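Local coordinates for insecticidal protein (Brevibacillus laterosporus, PDB 7ML9) that probably forms beta-barrel pores in membranes, as an insecticidal toxin active against the western corn rootworm, at residues Arg31-Ala36 against Ile78-Ile83. Numbering follows the deposited sequence. Where two conformers were deposited one is given.
Sequences RLRDLA and IGERRI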
# COMPACT_ATOMS: atom_id res chain seq x y z
N ARG A 31 18.18 -8.33 12.33
CA ARG A 31 17.78 -7.46 13.44
C ARG A 31 17.35 -8.27 14.66
O ARG A 31 17.59 -7.83 15.80
CB ARG A 31 16.66 -6.50 13.00
CG ARG A 31 17.10 -5.45 11.99
CD ARG A 31 18.32 -4.62 12.43
NE ARG A 31 18.05 -3.81 13.62
CZ ARG A 31 19.00 -3.38 14.46
NH1 ARG A 31 20.28 -3.67 14.23
NH2 ARG A 31 18.67 -2.64 15.51
N LEU A 32 16.73 -9.44 14.47
CA LEU A 32 16.42 -10.30 15.61
C LEU A 32 17.69 -10.85 16.25
O LEU A 32 17.74 -11.05 17.47
CB LEU A 32 15.49 -11.44 15.20
CG LEU A 32 14.07 -10.99 14.80
CD1 LEU A 32 13.24 -12.15 14.32
CD2 LEU A 32 13.37 -10.30 15.97
N ARG A 33 18.71 -11.13 15.44
CA ARG A 33 20.00 -11.53 16.00
C ARG A 33 20.62 -10.39 16.81
O ARG A 33 21.21 -10.63 17.87
CB ARG A 33 20.95 -11.96 14.89
CG ARG A 33 20.56 -13.27 14.18
CD ARG A 33 21.58 -13.52 13.07
NE ARG A 33 21.13 -14.58 12.17
CZ ARG A 33 21.85 -15.06 11.17
NH1 ARG A 33 23.07 -14.59 10.94
NH2 ARG A 33 21.35 -16.03 10.40
N ASP A 34 20.49 -9.15 16.33
CA ASP A 34 20.99 -8.02 17.10
C ASP A 34 20.17 -7.82 18.37
O ASP A 34 20.72 -7.44 19.41
CB ASP A 34 21.00 -6.74 16.27
CG ASP A 34 21.56 -5.55 17.04
OD1 ASP A 34 22.80 -5.39 17.11
OD2 ASP A 34 20.75 -4.77 17.60
N LEU A 35 18.86 -8.09 18.30
CA LEU A 35 18.04 -8.05 19.51
C LEU A 35 18.60 -8.97 20.59
O LEU A 35 18.68 -8.60 21.77
CB LEU A 35 16.60 -8.45 19.16
CG LEU A 35 15.58 -8.46 20.29
CD1 LEU A 35 15.39 -7.03 20.78
CD2 LEU A 35 14.24 -9.07 19.79
N ALA A 36 18.98 -10.21 20.21
CA ALA A 36 19.59 -11.12 21.19
C ALA A 36 20.91 -10.55 21.73
O ALA A 36 21.16 -10.60 22.94
CB ALA A 36 19.81 -12.51 20.58
N ILE A 78 26.44 -17.90 18.68
CA ILE A 78 26.82 -16.80 17.80
C ILE A 78 26.26 -17.02 16.39
O ILE A 78 25.88 -18.13 16.01
CB ILE A 78 28.34 -16.54 17.75
CG1 ILE A 78 29.09 -17.80 17.32
CG2 ILE A 78 28.83 -16.01 19.10
CD1 ILE A 78 30.60 -17.59 17.32
N GLY A 79 26.20 -15.93 15.63
CA GLY A 79 25.76 -15.97 14.24
C GLY A 79 24.33 -16.43 14.11
O GLY A 79 23.43 -15.98 14.83
N GLU A 80 24.11 -17.37 13.18
CA GLU A 80 22.78 -17.93 12.95
C GLU A 80 22.14 -18.49 14.22
O GLU A 80 20.91 -18.49 14.35
CB GLU A 80 22.89 -19.02 11.88
CG GLU A 80 21.61 -19.73 11.52
CD GLU A 80 21.89 -20.98 10.68
OE1 GLU A 80 22.38 -20.84 9.53
OE2 GLU A 80 21.63 -22.10 11.17
N ARG A 81 22.94 -18.97 15.17
CA ARG A 81 22.36 -19.57 16.37
C ARG A 81 21.91 -18.54 17.41
O ARG A 81 21.45 -18.95 18.48
CB ARG A 81 23.34 -20.56 16.99
CG ARG A 81 23.37 -21.88 16.19
CD ARG A 81 24.39 -22.86 16.69
NE ARG A 81 24.10 -23.46 17.98
CZ ARG A 81 23.33 -24.53 18.20
NH1 ARG A 81 23.20 -25.00 19.43
NH2 ARG A 81 22.69 -25.13 17.21
N ARG A 82 21.95 -17.24 17.10
CA ARG A 82 21.30 -16.26 17.97
C ARG A 82 19.79 -16.40 17.96
O ARG A 82 19.12 -15.94 18.90
CB ARG A 82 21.68 -14.84 17.53
CG ARG A 82 23.10 -14.42 17.82
CD ARG A 82 23.27 -14.20 19.33
NE ARG A 82 24.60 -13.69 19.66
CZ ARG A 82 25.02 -13.51 20.91
NH1 ARG A 82 24.22 -13.80 21.93
NH2 ARG A 82 26.23 -13.03 21.14
N ILE A 83 19.21 -17.00 16.92
CA ILE A 83 17.76 -17.15 16.81
C ILE A 83 17.43 -18.58 16.38
O ILE A 83 18.07 -19.12 15.48
CB ILE A 83 17.16 -16.15 15.81
CG1 ILE A 83 17.38 -14.71 16.30
CG2 ILE A 83 15.67 -16.43 15.62
CD1 ILE A 83 16.51 -14.35 17.49
O HOH W 1 19.45 -16.80 12.85
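R33 reaches from the helix across the turn at G79 and E80 and lays one face of its guanidinium on the backbone there. The R33 side chain is extended from CG to NE (chi2 177°), which carries the flat group past G79 O. That oxygen lies 3.5 Å from R33 CD, and E80 CA sits over the centre of the guanidinium, 3.4 Å above its plane. R33 does not pair with the E80 carboxylate: R33 NH2 and E80 OE1 are 5.0 Å apart, and the two planes are inclined by 51°. Instead a water links R33 to the backbone of the turn, accepting from R33 NE at 2.9 Å and donating to the carbonyl E80 O at 2.7 Å. Beside this, R82 CB packs against R33 CG, while R82 bends at chi2 (-72°) and passes its CD by A36 CB, 4.0 Å away; its guanidinium goes on to salt bridges with E40 and D56. I83 pushes its CD1 end against L32, 3.8 Å from L32 CB, and both side chains also touch I242 of helix 242-252. The contact thus packs helix 28-48 against a 3-10 turn leading into strand 83-84, toward one end of the elongated, beta-rich fold of the aerolysin/ETX-MTX2 toxins.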